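Local coordinates for protein glutamine cyclotransferase (Porphyromonas gingivalis W83, PDB 6QQL) that probably converts N-terminal glutamine of peptides to pyroglutamate, as a zinc-dependent glutaminyl cyclase of the mammalian-like type II, at residues A25-S29 against G301-R306; F28-A33 against V140-R146; S226-Q230 against Y240-A244. One frame throughout, in Å; residues are numbered along the deposited sequence.

Contacts 1 and 2 start from the same loop, the first modelled residues, and their centres lie about 8 Å apart. Phe28 belongs to both, standing between helix 294-311 (contact 1) and helix 131-149 (contact 2), which also meet, Val304 CG1 lying 3.6 Å from Ile144 CD1. Contact 3 joins helix 222-234 to strand 241-243. Its centre is about 15 Å from that of contact 1, which it meets at Thr303, whose CG2 is 3.7 Å from Val228 O; contacts 2 and 3 are about 9 Å apart at their nearest atoms. Contact 1 contains magnesium-binding Asp26, Phe28 and Glu302, the metal absent from this chain. Zinc is held by Asp133 (on the helix of contact 2), Asp167 and His283.

Contact 1 of 3, residues A25-S29 against G301-R306; sequences ADLFS and GETVIR
Glu302, on helix 294-311, reaches across to the backbone of the loop 25-29 and carries most of the polar side of this contact. From CB on the helix, with CG anti to the backbone N (chi1 -168°) and a bend at chi2, the chain runs alongside Ala25: CG is 3.9 Å from Ala25 CA, and CD closes to 3.6 Å from that same atom. At the end the carboxylate divides its oxygens between successive amides. OE2 accepts from Leu27 N at 3.1 Å through its syn lone pair, nearly straight at 161°; OE1 takes Phe28 N at 3.0 Å, also on the syn side but 27° out of the carboxylate plane. OE2 additionally lies over the guanidinium of Arg306, one turn further along, which it meets by charge alone, since no N-H points at it.

Leu27 crosses the Arg306 side chain at about a right angle, its CD1 3.5 Å from Arg306 NE. Ile305 CG2 packs against both Leu27 CB (4.0 Å) and Phe28 CB (3.8 Å). Beyond it the Phe28 ring lies flat on the helix, with Gly301 CA over its centre 3.4 Å from the centroid, a CH-pi contact made by the glycine backbone, and Glu302 N toward the rim of the same face.

Asp26, Phe28, Glu302 and Asp298 bind magnesium in a structure of this protein, though no magnesium is bound to this chain in the present model. With two amides and a guanidinium around it, the Glu302 carboxylate is probably stabilised as the anion and ties the first modelled residues to the helix.

Contact 2 of 3, residues F28-A33 against V140-R146; sequences FSADSA and VLLEIAR
Glu143 of helix 131-149 and Ser29 and Ser32 at the start of helix 30-42 make the polar half of this contact. Glu143 splits its carboxylate between the two serines. OE2 accepts from Ser29 N at 2.9 Å, on the anti side and 27° out of the carboxylate plane, while Ser32 OG donates to OE1 at 2.8 Å from well above that plane. A bend at chi2, following a CG anti to the backbone N, brings the carboxylate to the helix start.

Arg146, one turn further on, pairs its charge with OE1 of Glu143 through NH2, and its NE adds a weak bond to the same oxygen; the detailed geometry of this ion pair is doubtful. The edge of the guanidinium faces Ser29 CB, which is 4.1 Å from Arg146 NH2. Thus OE1 is shared by the serine hydroxyl and the arginine, an arrangement that would be expected to hold the buried carboxylate in its charged form.

Apolar contacts are gathered on the CE2 side of the Phe28 ring. Glu143 CG lies over the face opposite the one that Gly301 covers, 3.9 Å from the centroid, as a CH-pi contact, so the ring is sandwiched between the two helices; the carboxylate beyond is turned 79° from the ring plane. Ile144 CG1 approaches the ring edge, 4.0 Å from Phe28 CE2, and Val140 CG1 comes obliquely to within 3.7 Å of the same carbon. Away from the ring, Ala33 CB rests 4.1 Å from Glu143 CB.

Within the first segment Ser29 OG accepts from Ser32 N in an almost straight bond of 170°. Ser29 is therefore a classical N-cap of helix 30-42, with the glutamate of a neighbouring helix receiving the backbone N-H of the cap residue itself.

Contact 3 of 3, residues S226-Q230 against Y240-A244; sequences SAVWQ and YFIQA
The indole of Trp229 and the ring of Phe241 meet edge-to-face, a T-shaped pair that packs helix 222-234 against the short strand 241-243. With CG anti to its carbonyl carbon (chi1 -71°), Phe241 presents its ring edge to one face of the indole: CD2 stands over the middle of the bicycle, 3.6 Å from Trp229 CE2, and the planes are 82° apart. Phe241 CB lies over the five-membered ring on that same face, adding a CH-pi contact at 3.8 Å from its centroid. At the indole edge are the carbonyl of Ile242 and CG of Gln243, the latter 3.7 Å from Trp229 CD1.

Phe241 CE2 is 4.4 Å from Val228 CG1. Gln243 centres an inverse gamma turn and bends at chi2, and its OE1 ends 3.8 Å from Trp229 CB. Trp229 and Phe241 both also pack on Ile267 of strand 264-268, an outer strand of the central mixed sheet, and strand 241-243 pairs with strand 211-213, whose Trp213 makes another edge-to-face contact with Trp229. Trp229 NE1 gives a weak hydrogen bond to Ile242 O, 3.0 Å long and bent to 131°.

Contact 1 of 3, residues A25-S29 against G301-R306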
loop_
_atom_site.group_PDB
_atom_site.type_symbol
_atom_site.label_atom_id
_atom_site.label_comp_id
_atom_site.label_asym_id
_atom_site.label_seq_id
_atom_site.Cartn_x
_atom_site.Cartn_y
_atom_site.Cartn_z
ATOM N N ALA A 25 -6.897 -12.285 -17.696
ATOM C CA ALA A 25 -7.244 -11.890 -16.332
ATOM C C ALA A 25 -7.857 -13.080 -15.596
ATOM O O ALA A 25 -9.059 -13.122 -15.356
ATOM C CB ALA A 25 -8.197 -10.707 -16.347
ATOM N N ASP A 26 -7.007 -14.029 -15.208
ATOM C CA ASP A 26 -7.453 -15.298 -14.650
ATOM C C ASP A 26 -7.433 -15.375 -13.127
ATOM O O ASP A 26 -8.342 -15.978 -12.548
ATOM C CB ASP A 26 -6.595 -16.438 -15.210
ATOM C CG ASP A 26 -7.406 -17.442 -15.999
ATOM O OD1 ASP A 26 -8.646 -17.293 -16.045
ATOM O OD2 ASP A 26 -6.801 -18.372 -16.574
ATOM N N LEU A 27 -6.444 -14.783 -12.450
ATOM C CA LEU A 27 -6.214 -15.129 -11.048
ATOM C C LEU A 27 -6.779 -14.154 -10.029
ATOM O O LEU A 27 -6.963 -14.549 -8.871
ATOM C CB LEU A 27 -4.713 -15.256 -10.778
ATOM C CG LEU A 27 -3.977 -16.062 -11.836
ATOM C CD1 LEU A 27 -2.473 -15.911 -11.671
ATOM C CD2 LEU A 27 -4.413 -17.510 -11.700
ATOM N N PHE A 28 -7.063 -12.915 -10.402
ATOM C CA PHE A 28 -7.405 -11.889 -9.431
ATOM C C PHE A 28 -8.835 -11.413 -9.628
ATOM O O PHE A 28 -9.225 -11.050 -10.740
ATOM C CB PHE A 28 -6.419 -10.746 -9.576
ATOM C CG PHE A 28 -6.669 -9.590 -8.677
ATOM C CD1 PHE A 28 -7.549 -8.583 -9.051
ATOM C CD2 PHE A 28 -5.940 -9.449 -7.495
ATOM C CE1 PHE A 28 -7.745 -7.489 -8.235
ATOM C CE2 PHE A 28 -6.115 -8.339 -6.667
ATOM C CZ PHE A 28 -7.023 -7.363 -7.033
ATOM N N SER A 29 -9.592 -11.340 -8.547
ATOM C CA SER A 29 -10.970 -10.871 -8.615
ATOM C C SER A 29 -11.014 -9.430 -8.134
ATOM O O SER A 29 -10.705 -9.145 -6.973
ATOM C CB SER A 29 -11.911 -11.710 -7.769
ATOM O OG SER A 29 -13.039 -10.905 -7.452
ATOM N N GLY A 301 -4.121 -5.158 -9.452
ATOM C CA GLY A 301 -4.222 -6.482 -8.857
ATOM C C GLY A 301 -3.793 -7.599 -9.789
ATOM O O GLY A 301 -2.963 -8.441 -9.433
ATOM N N GLU A 302 -4.358 -7.633 -10.994
ATOM C CA GLU A 302 -4.015 -8.728 -11.890
ATOM C C GLU A 302 -2.550 -8.658 -12.304
ATOM O O GLU A 302 -1.914 -9.707 -12.484
ATOM C CB GLU A 302 -4.921 -8.724 -13.119
ATOM C CG GLU A 302 -4.826 -10.000 -13.944
ATOM C CD GLU A 302 -5.484 -11.200 -13.274
ATOM O OE1 GLU A 302 -6.600 -11.037 -12.727
ATOM O OE2 GLU A 302 -4.886 -12.302 -13.304
ATOM N N THR A 303 -1.979 -7.444 -12.398
ATOM C CA THR A 303 -0.544 -7.325 -12.678
ATOM C C THR A 303 0.283 -7.920 -11.545
ATOM O O THR A 303 1.134 -8.787 -11.772
ATOM C CB THR A 303 -0.134 -5.859 -12.931
ATOM O OG1 THR A 303 -0.728 -5.357 -14.140
ATOM C CG2 THR A 303 1.353 -5.757 -13.075
ATOM N N VAL A 304 0.011 -7.514 -10.309
ATOM C CA VAL A 304 0.877 -7.930 -9.215
ATOM C C VAL A 304 0.783 -9.434 -8.993
ATOM O O VAL A 304 1.806 -10.105 -8.813
ATOM C CB VAL A 304 0.543 -7.138 -7.941
ATOM C CG1 VAL A 304 1.258 -7.713 -6.759
ATOM C CG2 VAL A 304 0.931 -5.707 -8.125
ATOM N N ILE A 305 -0.433 -9.992 -9.007
ATOM C CA ILE A 305 -0.583 -11.438 -8.816
ATOM C C ILE A 305 0.147 -12.215 -9.922
ATOM O O ILE A 305 0.835 -13.208 -9.653
ATOM C CB ILE A 305 -2.077 -11.809 -8.700
ATOM C CG1 ILE A 305 -2.242 -13.177 -8.038
ATOM C CG2 ILE A 305 -2.781 -11.841 -10.042
ATOM C CD1 ILE A 305 -3.503 -13.317 -7.251
ATOM N N ARG A 306 0.051 -11.749 -11.170
ATOM C CA ARG A 306 0.739 -12.412 -12.273
ATOM C C ARG A 306 2.248 -12.340 -12.102
ATOM O O ARG A 306 2.954 -13.341 -12.275
ATOM C CB ARG A 306 0.313 -11.782 -13.596
ATOM C CG ARG A 306 -0.983 -12.303 -14.010
ATOM C CD ARG A 306 -0.800 -13.674 -14.592
ATOM N NE ARG A 306 -2.105 -14.296 -14.768
ATOM C CZ ARG A 306 -3.057 -13.878 -15.597
ATOM N NH1 ARG A 306 -2.860 -12.820 -16.370
ATOM N NH2 ARG A 306 -4.212 -14.532 -15.648
#

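Contact 2 of 3, residues F28-A33 against V140-R146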
loop_
_atom_site.group_PDB
_atom_site.type_symbol
_atom_site.label_atom_id
_atom_site.label_comp_id
_atom_site.label_asym_id
_atom_site.label_seq_id
_atom_site.Cartn_x
_atom_site.Cartn_y
_atom_site.Cartn_z
ATOM N N PHE A 28 -7.063 -12.915 -10.402
ATOM C CA PHE A 28 -7.405 -11.889 -9.431
ATOM C C PHE A 28 -8.835 -11.413 -9.628
ATOM O O PHE A 28 -9.225 -11.050 -10.740
ATOM C CB PHE A 28 -6.419 -10.746 -9.576
ATOM C CG PHE A 28 -6.669 -9.590 -8.677
ATOM C CD1 PHE A 28 -7.549 -8.583 -9.051
ATOM C CD2 PHE A 28 -5.940 -9.449 -7.495
ATOM C CE1 PHE A 28 -7.745 -7.489 -8.235
ATOM C CE2 PHE A 28 -6.115 -8.339 -6.667
ATOM C CZ PHE A 28 -7.023 -7.363 -7.033
ATOM N N SER A 29 -9.592 -11.340 -8.547
ATOM C CA SER A 29 -10.970 -10.871 -8.615
ATOM C C SER A 29 -11.014 -9.430 -8.134
ATOM O O SER A 29 -10.705 -9.145 -6.973
ATOM C CB SER A 29 -11.911 -11.710 -7.769
ATOM O OG SER A 29 -13.039 -10.905 -7.452
ATOM N N ALA A 30 -11.347 -8.514 -9.040
ATOM C CA ALA A 30 -11.477 -7.125 -8.629
ATOM C C ALA A 30 -12.745 -6.887 -7.808
ATOM O O ALA A 30 -12.767 -5.980 -6.957
ATOM C CB ALA A 30 -11.430 -6.228 -9.860
ATOM N N ASP A 31 -13.796 -7.696 -8.015
ATOM C CA ASP A 31 -15.003 -7.516 -7.215
ATOM C C ASP A 31 -14.707 -7.733 -5.742
ATOM O O ASP A 31 -15.103 -6.930 -4.888
ATOM C CB ASP A 31 -16.119 -8.452 -7.669
ATOM C CG ASP A 31 -16.787 -7.984 -8.932
ATOM O OD1 ASP A 31 -16.833 -6.749 -9.165
ATOM O OD2 ASP A 31 -17.328 -8.853 -9.654
ATOM N N SER A 32 -13.990 -8.811 -5.434
ATOM C CA SER A 32 -13.511 -9.033 -4.075
ATOM C C SER A 32 -12.655 -7.857 -3.593
ATOM O O SER A 32 -12.883 -7.310 -2.505
ATOM C CB SER A 32 -12.726 -10.349 -4.026
ATOM O OG SER A 32 -11.976 -10.454 -2.825
ATOM N N ALA A 33 -11.656 -7.461 -4.389
ATOM C CA ALA A 33 -10.815 -6.332 -4.003
ATOM C C ALA A 33 -11.645 -5.081 -3.735
ATOM O O ALA A 33 -11.392 -4.363 -2.760
ATOM C CB ALA A 33 -9.763 -6.056 -5.072
ATOM N N VAL A 140 -6.379 -4.484 -2.416
ATOM C CA VAL A 140 -5.730 -5.371 -3.378
ATOM C C VAL A 140 -4.923 -6.442 -2.649
ATOM O O VAL A 140 -5.096 -7.647 -2.881
ATOM C CB VAL A 140 -4.875 -4.570 -4.374
ATOM C CG1 VAL A 140 -4.107 -5.511 -5.291
ATOM C CG2 VAL A 140 -5.756 -3.655 -5.198
ATOM N N LEU A 141 -4.076 -6.025 -1.711
ATOM C CA LEU A 141 -3.231 -6.985 -1.010
ATOM C C LEU A 141 -4.053 -7.954 -0.152
ATOM O O LEU A 141 -3.610 -9.080 0.107
ATOM C CB LEU A 141 -2.202 -6.229 -0.172
ATOM C CG LEU A 141 -1.184 -5.448 -1.018
ATOM C CD1 LEU A 141 -0.177 -4.726 -0.139
ATOM C CD2 LEU A 141 -0.487 -6.336 -2.060
ATOM N N LEU A 142 -5.240 -7.542 0.303
ATOM C CA LEU A 142 -6.168 -8.500 0.897
ATOM C C LEU A 142 -6.575 -9.571 -0.106
ATOM O O LEU A 142 -6.603 -10.767 0.216
ATOM C CB LEU A 142 -7.412 -7.786 1.404
ATOM C CG LEU A 142 -7.327 -7.040 2.722
ATOM C CD1 LEU A 142 -8.648 -6.339 2.904
ATOM C CD2 LEU A 142 -6.972 -7.959 3.902
ATOM N N GLU A 143 -6.952 -9.157 -1.322
ATOM C CA GLU A 143 -7.419 -10.147 -2.285
ATOM C C GLU A 143 -6.277 -11.022 -2.767
ATOM O O GLU A 143 -6.483 -12.219 -3.020
ATOM C CB GLU A 143 -8.144 -9.475 -3.452
ATOM C CG GLU A 143 -8.215 -10.308 -4.748
ATOM C CD GLU A 143 -9.115 -11.537 -4.703
ATOM O OE1 GLU A 143 -9.682 -11.875 -3.632
ATOM O OE2 GLU A 143 -9.288 -12.146 -5.786
ATOM N N ILE A 144 -5.065 -10.467 -2.861
ATOM C CA ILE A 144 -3.909 -11.316 -3.128
ATOM C C ILE A 144 -3.721 -12.315 -1.998
ATOM O O ILE A 144 -3.558 -13.522 -2.231
ATOM C CB ILE A 144 -2.652 -10.468 -3.385
ATOM C CG1 ILE A 144 -2.861 -9.652 -4.670
ATOM C CG2 ILE A 144 -1.403 -11.356 -3.474
ATOM C CD1 ILE A 144 -1.739 -8.734 -5.011
ATOM N N ALA A 145 -3.798 -11.833 -0.756
ATOM C CA ALA A 145 -3.650 -12.725 0.386
ATOM C C ALA A 145 -4.599 -13.912 0.283
ATOM O O ALA A 145 -4.187 -15.061 0.460
ATOM C CB ALA A 145 -3.893 -11.962 1.683
ATOM N N ARG A 146 -5.862 -13.660 -0.064
ATOM C CA ARG A 146 -6.813 -14.762 -0.160
ATOM C C ARG A 146 -6.361 -15.788 -1.188
ATOM O O ARG A 146 -6.342 -16.996 -0.910
ATOM C CB ARG A 146 -8.213 -14.241 -0.488
ATOM C CG ARG A 146 -9.253 -15.351 -0.544
ATOM C CD ARG A 146 -10.659 -14.818 -0.770
ATOM N NE ARG A 146 -10.761 -14.013 -1.974
ATOM C CZ ARG A 146 -11.123 -14.489 -3.158
ATOM N NH1 ARG A 146 -11.414 -15.779 -3.297
ATOM N NH2 ARG A 146 -11.203 -13.671 -4.201
#

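Contact 3 of 3, residues S226-Q230 against Y240-A244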
loop_
_atom_site.group_PDB
_atom_site.type_symbol
_atom_site.label_atom_id
_atom_site.label_comp_id
_atom_site.label_asym_id
_atom_site.label_seq_id
_atom_site.Cartn_x
_atom_site.Cartn_y
_atom_site.Cartn_z
ATOM N N SER A 226 10.899 -2.710 -14.358
ATOM C CA SER A 226 10.664 -3.167 -15.729
ATOM C C SER A 226 9.810 -4.432 -15.753
ATOM O O SER A 226 8.879 -4.551 -16.561
ATOM C CB SER A 226 11.983 -3.406 -16.467
ATOM O OG SER A 226 12.771 -2.232 -16.502
ATOM N N ALA A 227 10.151 -5.403 -14.904
ATOM C CA ALA A 227 9.419 -6.662 -14.872
ATOM C C ALA A 227 7.933 -6.442 -14.588
ATOM O O ALA A 227 7.075 -7.091 -15.193
ATOM C CB ALA A 227 10.052 -7.596 -13.839
ATOM N N VAL A 228 7.602 -5.541 -13.665
ATOM C CA VAL A 228 6.197 -5.312 -13.361
ATOM C C VAL A 228 5.505 -4.653 -14.543
ATOM O O VAL A 228 4.473 -5.132 -15.025
ATOM C CB VAL A 228 6.041 -4.467 -12.083
ATOM C CG1 VAL A 228 4.590 -4.070 -11.898
ATOM C CG2 VAL A 228 6.510 -5.256 -10.864
ATOM N N TRP A 229 6.091 -3.567 -15.055
ATOM C CA TRP A 229 5.461 -2.790 -16.118
ATOM C C TRP A 229 5.340 -3.589 -17.406
ATOM O O TRP A 229 4.417 -3.358 -18.198
ATOM C CB TRP A 229 6.250 -1.511 -16.342
ATOM C CG TRP A 229 5.626 -0.273 -15.743
ATOM C CD1 TRP A 229 5.127 0.815 -16.423
ATOM C CD2 TRP A 229 5.455 0.016 -14.346
ATOM N NE1 TRP A 229 4.665 1.762 -15.529
ATOM C CE2 TRP A 229 4.849 1.293 -14.253
ATOM C CE3 TRP A 229 5.756 -0.680 -13.163
ATOM C CZ2 TRP A 229 4.536 1.877 -13.033
ATOM C CZ3 TRP A 229 5.437 -0.105 -11.956
ATOM C CH2 TRP A 229 4.839 1.165 -11.899
ATOM N N GLN A 230 6.281 -4.497 -17.655
ATOM C CA GLN A 230 6.162 -5.373 -18.810
ATOM C C GLN A 230 5.072 -6.418 -18.598
ATOM O O GLN A 230 4.371 -6.785 -19.544
ATOM C CB GLN A 230 7.516 -6.010 -19.102
ATOM C CG GLN A 230 8.382 -5.032 -19.858
ATOM C CD GLN A 230 9.523 -5.666 -20.623
ATOM O OE1 GLN A 230 9.521 -5.672 -21.856
ATOM N NE2 GLN A 230 10.525 -6.168 -19.900
ATOM N N TYR A 240 -2.738 2.069 -18.203
ATOM C CA TYR A 240 -2.574 2.371 -16.791
ATOM C C TYR A 240 -1.117 2.412 -16.348
ATOM O O TYR A 240 -0.710 3.347 -15.644
ATOM C CB TYR A 240 -3.355 1.336 -15.974
ATOM C CG TYR A 240 -4.854 1.530 -16.041
ATOM C CD1 TYR A 240 -5.448 2.650 -15.478
ATOM C CD2 TYR A 240 -5.673 0.603 -16.661
ATOM C CE1 TYR A 240 -6.812 2.834 -15.524
ATOM C CE2 TYR A 240 -7.049 0.783 -16.715
ATOM C CZ TYR A 240 -7.611 1.909 -16.148
ATOM O OH TYR A 240 -8.977 2.112 -16.200
ATOM N N PHE A 241 -0.319 1.416 -16.735
ATOM C CA PHE A 241 1.109 1.380 -16.420
ATOM C C PHE A 241 1.906 2.037 -17.545
ATOM O O PHE A 241 2.212 1.405 -18.559
ATOM C CB PHE A 241 1.551 -0.055 -16.158
ATOM C CG PHE A 241 1.034 -0.603 -14.868
ATOM C CD1 PHE A 241 -0.278 -1.044 -14.760
ATOM C CD2 PHE A 241 1.854 -0.656 -13.748
ATOM C CE1 PHE A 241 -0.763 -1.541 -13.562
ATOM C CE2 PHE A 241 1.374 -1.150 -12.540
ATOM C CZ PHE A 241 0.062 -1.598 -12.450
ATOM N N ILE A 242 2.273 3.301 -17.356
ATOM C CA ILE A 242 2.922 4.071 -18.410
ATOM C C ILE A 242 4.437 3.988 -18.237
ATOM O O ILE A 242 4.971 4.268 -17.158
ATOM C CB ILE A 242 2.431 5.525 -18.403
ATOM C CG1 ILE A 242 0.921 5.546 -18.163
ATOM C CG2 ILE A 242 2.730 6.180 -19.738
ATOM C CD1 ILE A 242 0.139 4.697 -19.113
ATOM N N GLN A 243 5.130 3.612 -19.313
ATOM C CA GLN A 243 6.578 3.399 -19.292
ATOM C C GLN A 243 7.285 4.720 -19.581
ATOM O O GLN A 243 7.688 5.024 -20.703
ATOM C CB GLN A 243 6.964 2.291 -20.263
ATOM C CG GLN A 243 6.198 1.008 -19.969
ATOM C CD GLN A 243 7.004 -0.263 -20.205
ATOM O OE1 GLN A 243 8.047 -0.489 -19.571
ATOM N NE2 GLN A 243 6.510 -1.113 -21.113
ATOM N N ALA A 244 7.406 5.527 -18.533
ATOM C CA ALA A 244 7.896 6.893 -18.624
ATOM C C ALA A 244 8.097 7.417 -17.212
ATOM O O ALA A 244 7.462 6.938 -16.271
ATOM C CB ALA A 244 6.917 7.784 -19.403
#